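Homocysteine S-methyltransferase (PDB 5DMM) catalyses zinc-dependent methyl transfer from S-methylmethionine, or less efficiently S-adenosylmethionine, to homocysteine, yielding methionine. Local coordinates at residues A[25-30]-A[52-57]; A[38-43]-A[76-81]; A[65-70]-A[119-124]; A[90-95]-A[155-160]; A[164-169]-A[190-195]. All coordinates share one frame; numbering follows the deposited sequence.

Contact 1 of 5, residues A[25-30]-A[52-57]; sequences TELEAR and REVHLD
R30 NH2 lies 2.7 Å from D57 OD2, the closest approach between the two segments and the heart of a salt bridge. OD2 comes to the edge of the guanidinium, near its plane, although the D57 carboxylate is turned 79° against that group. The same arginine also grips E26 side-on: NE and NH2 both bond to the one oxygen OE1, the NH2 bond measuring 3.0 Å and using the syn lone pair. E53 is handled differently. Its OE1 stands 3.4 Å from R30 NH1 but well out of the guanidinium plane, so only charge links the two, while E53 CB covers one face of the group. Below this polar layer V54 makes the apolar contact. With CG1 anti to the backbone N (chi1 173°), its two methyls straddle E26 CB, CG2 at 3.6 Å, and CG2 also reaches L27 CD2 at 3.9 Å. The bend of E26 at chi2 (-93°) turns its carboxylate toward D57, and OE1 comes within 3.1 Å of D57 OD2, two like-charged acceptors rather than a bond. Further out, R52 adds a long ion pair to E53, and P300, at the start of helix 300-309, packs on both E26 and D57. An alanine in place of E26 removes the oxygen gripped by NE and NH2, and the guanidinium would probably be freer to turn away from D57. Three acidic groups thus converge on one guanidinium at this partly exposed helix crossing; its positive charge probably offsets the repulsion between E26 and D57.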
# COMPACT_ATOMS: atom_id res chain seq x y z
N THR A 25 5.27 -0.78 13.99
CA THR A 25 5.16 -1.60 15.20
C THR A 25 6.42 -2.44 15.41
O THR A 25 6.98 -2.49 16.51
CB THR A 25 3.95 -2.56 15.14
OG1 THR A 25 3.96 -3.28 13.89
CG2 THR A 25 2.65 -1.80 15.25
N GLU A 26 6.85 -3.08 14.34
CA GLU A 26 7.98 -3.99 14.37
C GLU A 26 9.30 -3.26 14.57
O GLU A 26 10.17 -3.74 15.28
CB GLU A 26 8.01 -4.82 13.09
CG GLU A 26 7.15 -6.08 13.17
CD GLU A 26 7.94 -7.29 13.64
OE1 GLU A 26 9.17 -7.31 13.42
OE2 GLU A 26 7.34 -8.21 14.23
N LEU A 27 9.44 -2.10 13.94
CA LEU A 27 10.67 -1.32 14.12
C LEU A 27 10.80 -0.82 15.54
O LEU A 27 11.89 -0.87 16.14
CB LEU A 27 10.71 -0.14 13.14
CG LEU A 27 10.88 -0.51 11.67
CD1 LEU A 27 10.86 0.76 10.80
CD2 LEU A 27 12.20 -1.26 11.46
N GLU A 28 9.70 -0.33 16.09
CA GLU A 28 9.66 0.12 17.48
C GLU A 28 9.97 -1.00 18.47
O GLU A 28 10.68 -0.78 19.47
CB GLU A 28 8.30 0.73 17.79
CG GLU A 28 8.05 2.04 17.08
CD GLU A 28 6.82 2.74 17.62
OE1 GLU A 28 5.90 2.03 18.07
OE2 GLU A 28 6.80 3.99 17.59
N ALA A 29 9.45 -2.20 18.22
CA ALA A 29 9.75 -3.35 19.06
C ALA A 29 11.25 -3.66 19.06
O ALA A 29 11.79 -4.16 20.04
CB ALA A 29 8.97 -4.58 18.59
N ARG A 30 11.92 -3.35 17.95
CA ARG A 30 13.35 -3.62 17.82
C ARG A 30 14.20 -2.44 18.30
O ARG A 30 15.42 -2.45 18.16
CB ARG A 30 13.68 -3.98 16.36
CG ARG A 30 13.00 -5.30 15.92
CD ARG A 30 13.27 -5.69 14.46
NE ARG A 30 12.33 -6.72 13.99
CZ ARG A 30 12.61 -8.02 13.89
NH1 ARG A 30 13.81 -8.47 14.23
NH2 ARG A 30 11.69 -8.87 13.46
N ARG A 52 14.66 -4.40 6.36
CA ARG A 52 14.80 -5.67 5.65
C ARG A 52 14.36 -6.84 6.54
O ARG A 52 13.68 -7.76 6.07
CB ARG A 52 16.24 -5.86 5.18
CG ARG A 52 16.53 -7.14 4.42
CD ARG A 52 18.02 -7.51 4.60
NE ARG A 52 18.26 -7.94 5.99
CZ ARG A 52 19.33 -7.61 6.72
NH1 ARG A 52 20.30 -6.85 6.23
NH2 ARG A 52 19.43 -8.05 7.97
N GLU A 53 14.74 -6.79 7.82
CA GLU A 53 14.36 -7.84 8.77
C GLU A 53 12.84 -7.91 8.94
O GLU A 53 12.26 -9.00 9.02
CB GLU A 53 15.05 -7.60 10.12
CG GLU A 53 16.54 -7.96 10.10
CD GLU A 53 17.25 -7.70 11.43
OE1 GLU A 53 16.57 -7.69 12.48
OE2 GLU A 53 18.49 -7.50 11.41
N VAL A 54 12.19 -6.75 9.00
CA VAL A 54 10.74 -6.75 9.16
C VAL A 54 10.05 -7.32 7.92
O VAL A 54 9.07 -8.08 8.04
CB VAL A 54 10.20 -5.34 9.44
CG1 VAL A 54 8.67 -5.36 9.42
CG2 VAL A 54 10.72 -4.84 10.78
N HIS A 55 10.55 -6.98 6.73
CA HIS A 55 9.98 -7.56 5.51
C HIS A 55 10.13 -9.09 5.54
O HIS A 55 9.21 -9.84 5.20
CB HIS A 55 10.65 -6.99 4.26
CG HIS A 55 10.28 -5.57 3.95
ND1 HIS A 55 8.97 -5.14 3.86
CD2 HIS A 55 11.05 -4.48 3.68
CE1 HIS A 55 8.95 -3.85 3.55
NE2 HIS A 55 10.20 -3.43 3.43
N LEU A 56 11.30 -9.55 5.98
CA LEU A 56 11.55 -10.99 6.06
C LEU A 56 10.60 -11.63 7.07
O LEU A 56 10.05 -12.71 6.83
CB LEU A 56 13.00 -11.26 6.44
CG LEU A 56 13.37 -12.73 6.67
CD1 LEU A 56 13.14 -13.56 5.41
CD2 LEU A 56 14.82 -12.84 7.17
N ASP A 57 10.40 -10.95 8.19
CA ASP A 57 9.44 -11.36 9.22
C ASP A 57 8.03 -11.60 8.65
O ASP A 57 7.35 -12.60 8.97
CB ASP A 57 9.38 -10.29 10.30
CG ASP A 57 9.00 -10.82 11.65
OD1 ASP A 57 8.17 -11.75 11.73
OD2 ASP A 57 9.55 -10.29 12.65
O HOH W 1 7.72 -11.36 14.32

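Contact 2 of 5, residues A[38-43]-A[76-81]; sequences LWSAKV and AGFAAR
G77 meets L38 through its backbone: the carbonyl oxygen G77 O lies 3.3 Å from L38 CD1, so this leucine methyl packs against the main chain of the short, weakly bonded helix 75-78. At F78 the ring reaches across to helix 39-46 and is met from two directions. A41 CB sits over one face, 3.8 Å from the ring centroid and 17° off the normal, a CH-pi contact. S40 OG comes instead to the edge, in the ring plane, 3.3 Å from F78 CZ. L38 CD2 is also near the edge, at a looser 4.3 Å from F78 CD1. A80 adds a slight apolar touch, its CB lying 4.2 Å from L38 CD1. R81 then closes over the leucine. Its chain bends at chi2 (-65°) and lays the guanidinium flat across L38, with CD1 centred over one face and 3.8 Å from R81 CZ. The methyl is therefore held between the G77 carbonyl and the arginine plane. The charge of R81 is answered by D36, which forms a salt bridge with NH2 and whose OD1 also accepts from L38 N; one carboxylate thus ties both sides of the contact to the loop ahead of helix 39-46. The F78 ring also rests against S88 and L91 of helix 85-109, and so lies between that long helix and the start of helix 39-46.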
# COMPACT_ATOMS: atom_id res chain seq x y z
N LEU A 38 8.55 11.66 9.06
CA LEU A 38 9.59 11.45 8.06
C LEU A 38 10.60 10.43 8.57
O LEU A 38 11.75 10.43 8.13
CB LEU A 38 10.30 12.76 7.71
CG LEU A 38 9.41 13.90 7.19
CD1 LEU A 38 10.26 15.11 6.80
CD2 LEU A 38 8.53 13.43 6.02
N TRP A 39 10.16 9.56 9.48
CA TRP A 39 11.09 8.62 10.11
C TRP A 39 11.78 7.71 9.09
O TRP A 39 12.89 7.26 9.33
CB TRP A 39 10.37 7.76 11.17
CG TRP A 39 9.24 6.91 10.64
CD1 TRP A 39 7.91 7.21 10.68
CD2 TRP A 39 9.35 5.63 10.00
NE1 TRP A 39 7.18 6.19 10.12
CE2 TRP A 39 8.04 5.21 9.69
CE3 TRP A 39 10.42 4.79 9.67
CZ2 TRP A 39 7.77 4.00 9.05
CZ3 TRP A 39 10.15 3.59 9.04
CH2 TRP A 39 8.84 3.20 8.74
N SER A 40 11.13 7.45 7.96
CA SER A 40 11.72 6.55 6.96
C SER A 40 13.07 7.06 6.44
O SER A 40 13.96 6.27 6.15
CB SER A 40 10.75 6.32 5.79
OG SER A 40 10.34 7.54 5.21
N ALA A 41 13.24 8.38 6.36
CA ALA A 41 14.50 8.94 5.87
C ALA A 41 15.64 8.59 6.82
O ALA A 41 16.76 8.30 6.38
CB ALA A 41 14.38 10.45 5.71
N LYS A 42 15.36 8.60 8.12
CA LYS A 42 16.36 8.26 9.11
C LYS A 42 16.63 6.77 9.12
O LYS A 42 17.78 6.33 9.05
CB LYS A 42 15.94 8.71 10.51
CG LYS A 42 17.00 8.38 11.58
CD LYS A 42 16.63 8.90 12.95
CE LYS A 42 15.72 7.92 13.69
NZ LYS A 42 15.36 8.40 15.05
N VAL A 43 15.58 5.97 9.20
CA VAL A 43 15.77 4.52 9.32
C VAL A 43 16.37 3.92 8.05
O VAL A 43 17.18 2.99 8.12
CB VAL A 43 14.45 3.80 9.67
CG1 VAL A 43 14.66 2.29 9.79
CG2 VAL A 43 13.90 4.35 10.99
N ALA A 76 9.15 16.15 -2.04
CA ALA A 76 8.44 17.20 -1.29
C ALA A 76 8.60 17.03 0.22
O ALA A 76 8.95 17.97 0.93
CB ALA A 76 6.95 17.22 -1.66
N GLY A 77 8.30 15.83 0.71
CA GLY A 77 8.42 15.55 2.13
C GLY A 77 9.85 15.65 2.64
O GLY A 77 10.11 16.26 3.68
N PHE A 78 10.79 15.05 1.90
CA PHE A 78 12.15 14.91 2.40
C PHE A 78 12.98 16.19 2.23
O PHE A 78 14.12 16.25 2.69
CB PHE A 78 12.86 13.73 1.71
CG PHE A 78 12.46 12.37 2.24
CD1 PHE A 78 11.59 12.24 3.31
CD2 PHE A 78 12.98 11.21 1.67
CE1 PHE A 78 11.23 10.97 3.81
CE2 PHE A 78 12.64 9.96 2.16
CZ PHE A 78 11.76 9.83 3.23
N ALA A 79 12.40 17.21 1.60
CA ALA A 79 13.10 18.49 1.46
C ALA A 79 13.24 19.15 2.83
O ALA A 79 14.16 19.94 3.05
CB ALA A 79 12.39 19.40 0.50
N ALA A 80 12.36 18.81 3.76
CA ALA A 80 12.48 19.32 5.13
C ALA A 80 13.67 18.70 5.85
O ALA A 80 14.03 19.13 6.94
CB ALA A 80 11.20 19.08 5.91
N ARG A 81 14.27 17.68 5.25
CA ARG A 81 15.46 17.05 5.84
C ARG A 81 16.72 17.43 5.07
O ARG A 81 17.77 16.82 5.25
CB ARG A 81 15.30 15.53 5.89
CG ARG A 81 14.20 15.06 6.83
CD ARG A 81 14.56 15.40 8.27
NE ARG A 81 13.53 14.94 9.20
CZ ARG A 81 12.62 15.74 9.75
NH1 ARG A 81 12.60 17.03 9.46
NH2 ARG A 81 11.73 15.24 10.59

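Contact 3 of 5, residues A[65-70]-A[119-124]; sequences CAITAS and AGSVGP. With HCS (2-amino-4-mercapto-butyric acid), chain F.
I67 pairs with A119 in a parallel bridge: A119 N donates to A66 O at 2.7 Å in a nearly straight bond (174°), and T68 N returns one to A119 O at 2.9 Å, after which residues 68-70 leave the sheet. Beside the bridge, C65 SG packs on A119 CB at 3.7 Å. I67 CG2 meets S121 CB, also at 3.7 Å. These are strands 65-67 and 117-122 of the TIM barrel, and at their C-terminal ends the pocket opens: I67 CG2 and S121 OG each lie 3.5 Å from OXT of the bound homocysteine. S121 OG itself is hydrogen-bonded to E168 of the next strand. Where backbone pairing stops, hydroxyls take over. T68 OG1 donates to S70 OG at 2.8 Å, and S70 OG in turn donates to S121 O at 2.7 Å, in the carbonyl plane and on a lone pair. A chi1 of 49°, which places OG between the backbone N and the carbonyl carbon, turns it to S121 O. An alanine at S70 takes away the hydroxyl between T68 OG1 and S121 O, and the T68 hydroxyl would probably be freer to turn while residues 68-70 are held less firmly to the strand. The backbone oxygen S70 O is bonded to R153 of helix 143-159.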
# COMPACT_ATOMS: atom_id res chain seq x y z
N CYS A 65 3.13 -10.53 -0.42
CA CYS A 65 3.46 -9.22 -0.96
C CYS A 65 3.95 -8.29 0.15
O CYS A 65 3.24 -8.08 1.14
CB CYS A 65 2.24 -8.60 -1.66
SG CYS A 65 2.62 -7.04 -2.53
N ALA A 66 5.15 -7.75 -0.01
CA ALA A 66 5.65 -6.72 0.90
C ALA A 66 5.30 -5.33 0.38
O ALA A 66 5.38 -5.07 -0.82
CB ALA A 66 7.17 -6.84 1.08
N ILE A 67 4.93 -4.43 1.28
CA ILE A 67 4.70 -3.04 0.88
C ILE A 67 5.87 -2.19 1.39
O ILE A 67 6.15 -2.20 2.57
CB ILE A 67 3.37 -2.49 1.42
CG1 ILE A 67 2.22 -3.36 0.89
CG2 ILE A 67 3.18 -1.03 1.01
CD1 ILE A 67 0.83 -3.01 1.44
N THR A 68 6.53 -1.47 0.49
CA THR A 68 7.77 -0.77 0.84
C THR A 68 7.53 0.39 1.80
O THR A 68 6.41 0.89 1.94
CB THR A 68 8.49 -0.23 -0.41
OG1 THR A 68 7.63 0.68 -1.11
CG2 THR A 68 8.86 -1.39 -1.33
N ALA A 69 8.60 0.82 2.48
CA ALA A 69 8.50 1.90 3.46
C ALA A 69 8.57 3.28 2.81
O ALA A 69 9.34 4.13 3.24
CB ALA A 69 9.61 1.76 4.50
N SER A 70 7.78 3.50 1.75
CA SER A 70 7.87 4.74 0.99
C SER A 70 6.61 5.60 1.08
O SER A 70 6.45 6.54 0.32
CB SER A 70 8.16 4.44 -0.48
OG SER A 70 7.27 3.44 -0.98
N ALA A 119 5.45 -4.49 -3.47
CA ALA A 119 4.63 -3.38 -3.93
C ALA A 119 5.21 -2.08 -3.42
O ALA A 119 5.47 -1.95 -2.22
CB ALA A 119 3.20 -3.55 -3.47
N GLY A 120 5.40 -1.11 -4.31
CA GLY A 120 5.93 0.19 -3.89
C GLY A 120 4.83 1.07 -3.33
O GLY A 120 3.85 1.37 -4.01
N SER A 121 4.98 1.48 -2.07
CA SER A 121 3.96 2.31 -1.43
C SER A 121 3.93 3.73 -1.99
O SER A 121 4.94 4.45 -1.99
CB SER A 121 4.17 2.37 0.07
OG SER A 121 3.28 3.33 0.60
N VAL A 122 2.74 4.13 -2.44
CA VAL A 122 2.46 5.49 -2.87
C VAL A 122 1.38 6.09 -1.99
O VAL A 122 0.19 5.76 -2.12
CB VAL A 122 2.01 5.52 -4.35
CG1 VAL A 122 1.44 6.89 -4.73
CG2 VAL A 122 3.19 5.15 -5.24
N GLY A 123 1.78 6.95 -1.06
CA GLY A 123 0.83 7.56 -0.15
C GLY A 123 0.25 8.83 -0.74
O GLY A 123 0.78 9.36 -1.72
N PRO A 124 -0.83 9.34 -0.13
CA PRO A 124 -1.52 10.52 -0.67
C PRO A 124 -0.79 11.81 -0.34
O PRO A 124 0.04 11.83 0.56
CB PRO A 124 -2.87 10.48 0.05
CG PRO A 124 -2.55 9.85 1.39
CD PRO A 124 -1.47 8.83 1.10
N HCS F . 2.57 3.23 5.34
CA HCS F . 1.50 2.25 5.33
CB HCS F . 0.16 2.95 5.14
CG HCS F . -0.11 3.92 6.28
SD HCS F . -1.83 4.48 6.20
C HCS F . 1.72 1.28 4.21
OXT HCS F . 2.70 1.45 3.46
O HCS F . 0.91 0.34 4.07

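Contact 4 of 5, residues A[90-95]-A[155-160]; sequences ALIGKS and EALLDA
I92 CG2 touches A156 CB and L157 CD2, each at 3.6 Å, in the tightly packed part of the contact. I92 points its CB at the partner helix, and with CG1 beside the backbone N (chi1 -68°) it is CG2 that lands against the alanine and the leucine; the L157 side chain crosses that of I92 at about a right angle. Next to I92, and one turn on from A156 in the other helix, G93 and A160 are small enough to let the backbones come close. Their CA atoms are 5.1 Å apart, and A160 CB rests 3.7 Å from G93 O, so here a methyl packs on the main chain of the other helix. L157 CD2 also reaches toward S95 OG, more loosely at 4.2 Å. That hydroxyl is occupied within its own helix: it donates to I92 O at 2.6 Å, in the carbonyl plane and on a lone pair, which satisfies a polar group in a buried, otherwise apolar setting. The character changes on the outward side. A90 and K94 direct their CB atoms away from the partner helix, and E155 and D159 lie on the flank of theirs; E155 OE2 is taken by Y186 and OE1 makes a long, weak ion pair with K89. No hydrogen bond joins the two segments. The axes of the two short segments come within 8.1 Å and cross at -42°. Such packing is that of the outer helical layer of a TIM barrel: helix 85-109 precedes strand 117-122, helix 143-159 precedes strand 164-170, and both helices lie side by side against the sheet.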
# COMPACT_ATOMS: atom_id res chain seq x y z
N ALA A 90 16.86 8.19 -4.34
CA ALA A 90 17.75 7.14 -3.83
C ALA A 90 17.14 6.40 -2.65
O ALA A 90 17.21 5.17 -2.56
CB ALA A 90 19.12 7.76 -3.43
N LEU A 91 16.52 7.14 -1.73
CA LEU A 91 15.96 6.52 -0.54
C LEU A 91 14.69 5.75 -0.91
O LEU A 91 14.43 4.68 -0.35
CB LEU A 91 15.66 7.56 0.53
CG LEU A 91 16.91 8.21 1.12
CD1 LEU A 91 16.52 9.15 2.24
CD2 LEU A 91 17.83 7.13 1.65
N ILE A 92 13.93 6.30 -1.84
CA ILE A 92 12.72 5.61 -2.30
C ILE A 92 13.11 4.28 -2.93
O ILE A 92 12.52 3.23 -2.62
CB ILE A 92 11.93 6.48 -3.28
CG1 ILE A 92 11.34 7.70 -2.55
CG2 ILE A 92 10.82 5.66 -3.95
CD1 ILE A 92 11.02 8.85 -3.47
N GLY A 93 14.13 4.33 -3.78
CA GLY A 93 14.62 3.12 -4.43
C GLY A 93 15.15 2.11 -3.43
O GLY A 93 14.93 0.90 -3.57
N LYS A 94 15.84 2.61 -2.41
CA LYS A 94 16.35 1.77 -1.33
C LYS A 94 15.24 0.99 -0.62
O LYS A 94 15.44 -0.16 -0.23
CB LYS A 94 17.10 2.62 -0.31
CG LYS A 94 17.70 1.82 0.83
CD LYS A 94 18.86 0.96 0.36
CE LYS A 94 19.75 0.55 1.52
NZ LYS A 94 20.46 1.71 2.11
N SER A 95 14.07 1.62 -0.47
CA SER A 95 12.95 0.96 0.22
C SER A 95 12.52 -0.28 -0.55
O SER A 95 12.10 -1.28 0.06
CB SER A 95 11.77 1.93 0.41
OG SER A 95 11.01 2.11 -0.78
N GLU A 155 8.50 7.02 -10.42
CA GLU A 155 9.65 6.65 -11.23
C GLU A 155 10.69 5.86 -10.44
O GLU A 155 11.19 4.84 -10.91
CB GLU A 155 10.26 7.91 -11.87
CG GLU A 155 9.39 8.39 -13.02
CD GLU A 155 9.93 9.61 -13.77
OE1 GLU A 155 11.04 10.09 -13.44
OE2 GLU A 155 9.24 10.09 -14.69
N ALA A 156 10.97 6.30 -9.22
CA ALA A 156 11.99 5.65 -8.40
C ALA A 156 11.58 4.23 -8.01
O ALA A 156 12.41 3.32 -8.00
CB ALA A 156 12.27 6.49 -7.16
N LEU A 157 10.30 4.05 -7.69
CA LEU A 157 9.79 2.73 -7.30
C LEU A 157 9.84 1.75 -8.48
O LEU A 157 10.22 0.58 -8.31
CB LEU A 157 8.36 2.84 -6.76
CG LEU A 157 8.16 3.55 -5.40
CD1 LEU A 157 6.66 3.77 -5.14
CD2 LEU A 157 8.75 2.75 -4.23
N LEU A 158 9.47 2.22 -9.66
CA LEU A 158 9.47 1.35 -10.84
C LEU A 158 10.91 1.04 -11.26
O LEU A 158 11.24 -0.12 -11.56
CB LEU A 158 8.70 2.01 -12.00
CG LEU A 158 7.18 2.18 -11.79
CD1 LEU A 158 6.52 2.99 -12.92
CD2 LEU A 158 6.50 0.83 -11.64
N ASP A 159 11.77 2.05 -11.26
CA ASP A 159 13.16 1.85 -11.66
C ASP A 159 13.91 0.91 -10.73
O ASP A 159 14.84 0.22 -11.16
CB ASP A 159 13.92 3.18 -11.73
CG ASP A 159 13.52 4.01 -12.92
OD1 ASP A 159 12.94 3.44 -13.88
OD2 ASP A 159 13.78 5.23 -12.91
N ALA A 160 13.51 0.90 -9.46
CA ALA A 160 14.13 0.02 -8.47
C ALA A 160 13.58 -1.41 -8.57
O ALA A 160 14.07 -2.31 -7.89
CB ALA A 160 13.93 0.57 -7.07

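Contact 5 of 5, residues A[164-169]-A[190-195]; sequences LLACET and RAWFSF. With HCS (2-amino-4-mercapto-butyric acid), chain F.
L164 packs its CB 3.3 Å from R190 O, while its CD1 reaches W192 CE3 at 3.7 Å. L165 makes two backbone bonds, accepting from W192 N and donating to R190 O, and its CB touches A191 CB on the outer face of the sheet. A166 turns to the barrel interior, where the indole of W192 folds over it: A166 CB is 3.4 Å from W192 CZ2, and CA lies over the five-membered ring, 4.0 Å from its centroid. The tryptophan gets there through a chi1 of 76°, which puts the ring between its own backbone N and carbonyl carbon. C167 faces outward again. Its CB stands over the F193 ring, 4.1 Å from the centroid, with SG approaching the same ring obliquely, and C167 O accepts from S194 N at 2.8 Å. E168 extends into the pocket, its OE2 2.6 Å from OXT of the bound homocysteine; Y253 hydrogen-bonds to E168 OE1 and also to W192 NE1. T169 turns the corner, and its OG1 is 3.2 Å from the ligand sulfur SD, on the side of the zinc held by C229 and C295. The two strands belong to one beta-alpha-beta unit: helix 173-183 connects them and packs L183 against L165, A191 and F193, while strands 117-122 and 222-228 flank the pair in the sheet.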
# COMPACT_ATOMS: atom_id res chain seq x y z
N LEU A 164 4.60 -3.95 -8.44
CA LEU A 164 3.46 -3.07 -8.65
C LEU A 164 3.47 -1.94 -7.64
O LEU A 164 4.30 -1.89 -6.74
CB LEU A 164 2.15 -3.84 -8.57
CG LEU A 164 1.71 -4.39 -7.22
CD1 LEU A 164 0.29 -4.94 -7.39
CD2 LEU A 164 2.61 -5.49 -6.71
N LEU A 165 2.54 -1.01 -7.83
CA LEU A 165 2.42 0.17 -6.99
C LEU A 165 1.20 0.01 -6.11
O LEU A 165 0.11 -0.34 -6.57
CB LEU A 165 2.29 1.44 -7.82
CG LEU A 165 3.43 1.73 -8.81
CD1 LEU A 165 3.14 2.98 -9.63
CD2 LEU A 165 4.75 1.90 -8.07
N ALA A 166 1.42 0.25 -4.82
CA ALA A 166 0.33 0.30 -3.85
C ALA A 166 -0.06 1.76 -3.62
O ALA A 166 0.51 2.44 -2.76
CB ALA A 166 0.76 -0.34 -2.56
N CYS A 167 -1.01 2.25 -4.41
CA CYS A 167 -1.48 3.62 -4.25
C CYS A 167 -2.55 3.55 -3.17
O CYS A 167 -3.65 3.06 -3.42
CB CYS A 167 -2.03 4.17 -5.56
SG CYS A 167 -0.79 4.14 -6.89
N GLU A 168 -2.23 4.02 -1.98
CA GLU A 168 -3.02 3.65 -0.80
C GLU A 168 -3.40 4.80 0.11
O GLU A 168 -2.79 5.88 0.07
CB GLU A 168 -2.24 2.62 0.01
CG GLU A 168 -0.89 3.16 0.52
CD GLU A 168 -0.09 2.13 1.29
OE1 GLU A 168 -0.62 1.03 1.55
OE2 GLU A 168 1.08 2.43 1.64
N THR A 169 -4.39 4.56 0.97
CA THR A 169 -4.87 5.55 1.93
C THR A 169 -5.33 6.83 1.22
O THR A 169 -5.19 7.94 1.75
CB THR A 169 -3.76 5.89 2.98
OG1 THR A 169 -2.96 4.73 3.24
CG2 THR A 169 -4.37 6.37 4.30
N ARG A 190 1.85 -1.51 -13.05
CA ARG A 190 0.55 -1.99 -12.60
C ARG A 190 0.33 -1.48 -11.18
O ARG A 190 1.31 -1.31 -10.44
CB ARG A 190 0.49 -3.52 -12.66
CG ARG A 190 0.72 -4.08 -14.07
CD ARG A 190 -0.42 -3.71 -15.01
NE ARG A 190 -0.28 -4.32 -16.33
CZ ARG A 190 0.36 -3.76 -17.35
NH1 ARG A 190 0.93 -2.56 -17.22
NH2 ARG A 190 0.43 -4.38 -18.52
N ALA A 191 -0.92 -1.24 -10.78
CA ALA A 191 -1.18 -0.70 -9.44
C ALA A 191 -2.49 -1.19 -8.85
O ALA A 191 -3.42 -1.54 -9.59
CB ALA A 191 -1.19 0.83 -9.48
N TRP A 192 -2.57 -1.20 -7.52
CA TRP A 192 -3.88 -1.20 -6.86
C TRP A 192 -4.10 0.20 -6.31
O TRP A 192 -3.15 0.93 -6.06
CB TRP A 192 -4.01 -2.29 -5.77
CG TRP A 192 -3.34 -2.11 -4.41
CD1 TRP A 192 -3.64 -1.18 -3.44
CD2 TRP A 192 -2.31 -2.95 -3.85
NE1 TRP A 192 -2.84 -1.38 -2.33
CE2 TRP A 192 -2.02 -2.46 -2.55
CE3 TRP A 192 -1.61 -4.06 -4.32
CZ2 TRP A 192 -1.07 -3.05 -1.72
CZ3 TRP A 192 -0.66 -4.65 -3.49
CH2 TRP A 192 -0.40 -4.14 -2.21
N PHE A 193 -5.36 0.57 -6.21
CA PHE A 193 -5.78 1.83 -5.60
C PHE A 193 -6.64 1.49 -4.40
O PHE A 193 -7.69 0.84 -4.53
CB PHE A 193 -6.58 2.69 -6.59
CG PHE A 193 -5.72 3.51 -7.54
CD1 PHE A 193 -4.71 2.91 -8.29
CD2 PHE A 193 -5.96 4.86 -7.72
CE1 PHE A 193 -3.93 3.66 -9.18
CE2 PHE A 193 -5.18 5.62 -8.61
CZ PHE A 193 -4.17 5.02 -9.34
N SER A 194 -6.19 1.92 -3.23
CA SER A 194 -6.93 1.68 -2.00
C SER A 194 -7.27 3.00 -1.32
O SER A 194 -6.44 3.91 -1.29
CB SER A 194 -6.12 0.77 -1.08
OG SER A 194 -6.81 0.56 0.14
N PHE A 195 -8.48 3.08 -0.78
CA PHE A 195 -9.11 4.34 -0.36
C PHE A 195 -9.41 4.42 1.13
O PHE A 195 -9.63 3.39 1.79
CB PHE A 195 -10.44 4.53 -1.11
CG PHE A 195 -10.36 4.19 -2.57
CD1 PHE A 195 -9.52 4.90 -3.41
CD2 PHE A 195 -11.10 3.14 -3.08
CE1 PHE A 195 -9.44 4.58 -4.75
CE2 PHE A 195 -11.02 2.81 -4.43
CZ PHE A 195 -10.18 3.53 -5.26
N HCS F . 2.57 3.23 5.34
CA HCS F . 1.50 2.25 5.33
CB HCS F . 0.16 2.95 5.14
CG HCS F . -0.11 3.92 6.28
SD HCS F . -1.83 4.48 6.20
C HCS F . 1.72 1.28 4.21
OXT HCS F . 2.70 1.45 3.46
O HCS F . 0.91 0.34 4.07

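Overall arrangement
All five contacts belong to one TIM barrel. Contacts 3 and 5, centres about 8 Å apart, lie in the parallel sheet on neighbouring strands; G120 and L164 join them through the backbone, and both reach the bound homocysteine. Contact 4, its centre about 11 Å from that of contact 3, packs two helices outside those strands, with L157 touching S70 and L165. Contacts 1 and 2 lie further out, centres about 19 Å apart, yet meet where L27 packs on W39. Contact 2 touches helix 85-109 through L91. Along the chain contacts 1 and 2, 2 and 3, and 3 and 4 interlock in turn, and contact 5 comes last. The helix contacts thus pack outside one part of the barrel whose strands carry the substrate pocket.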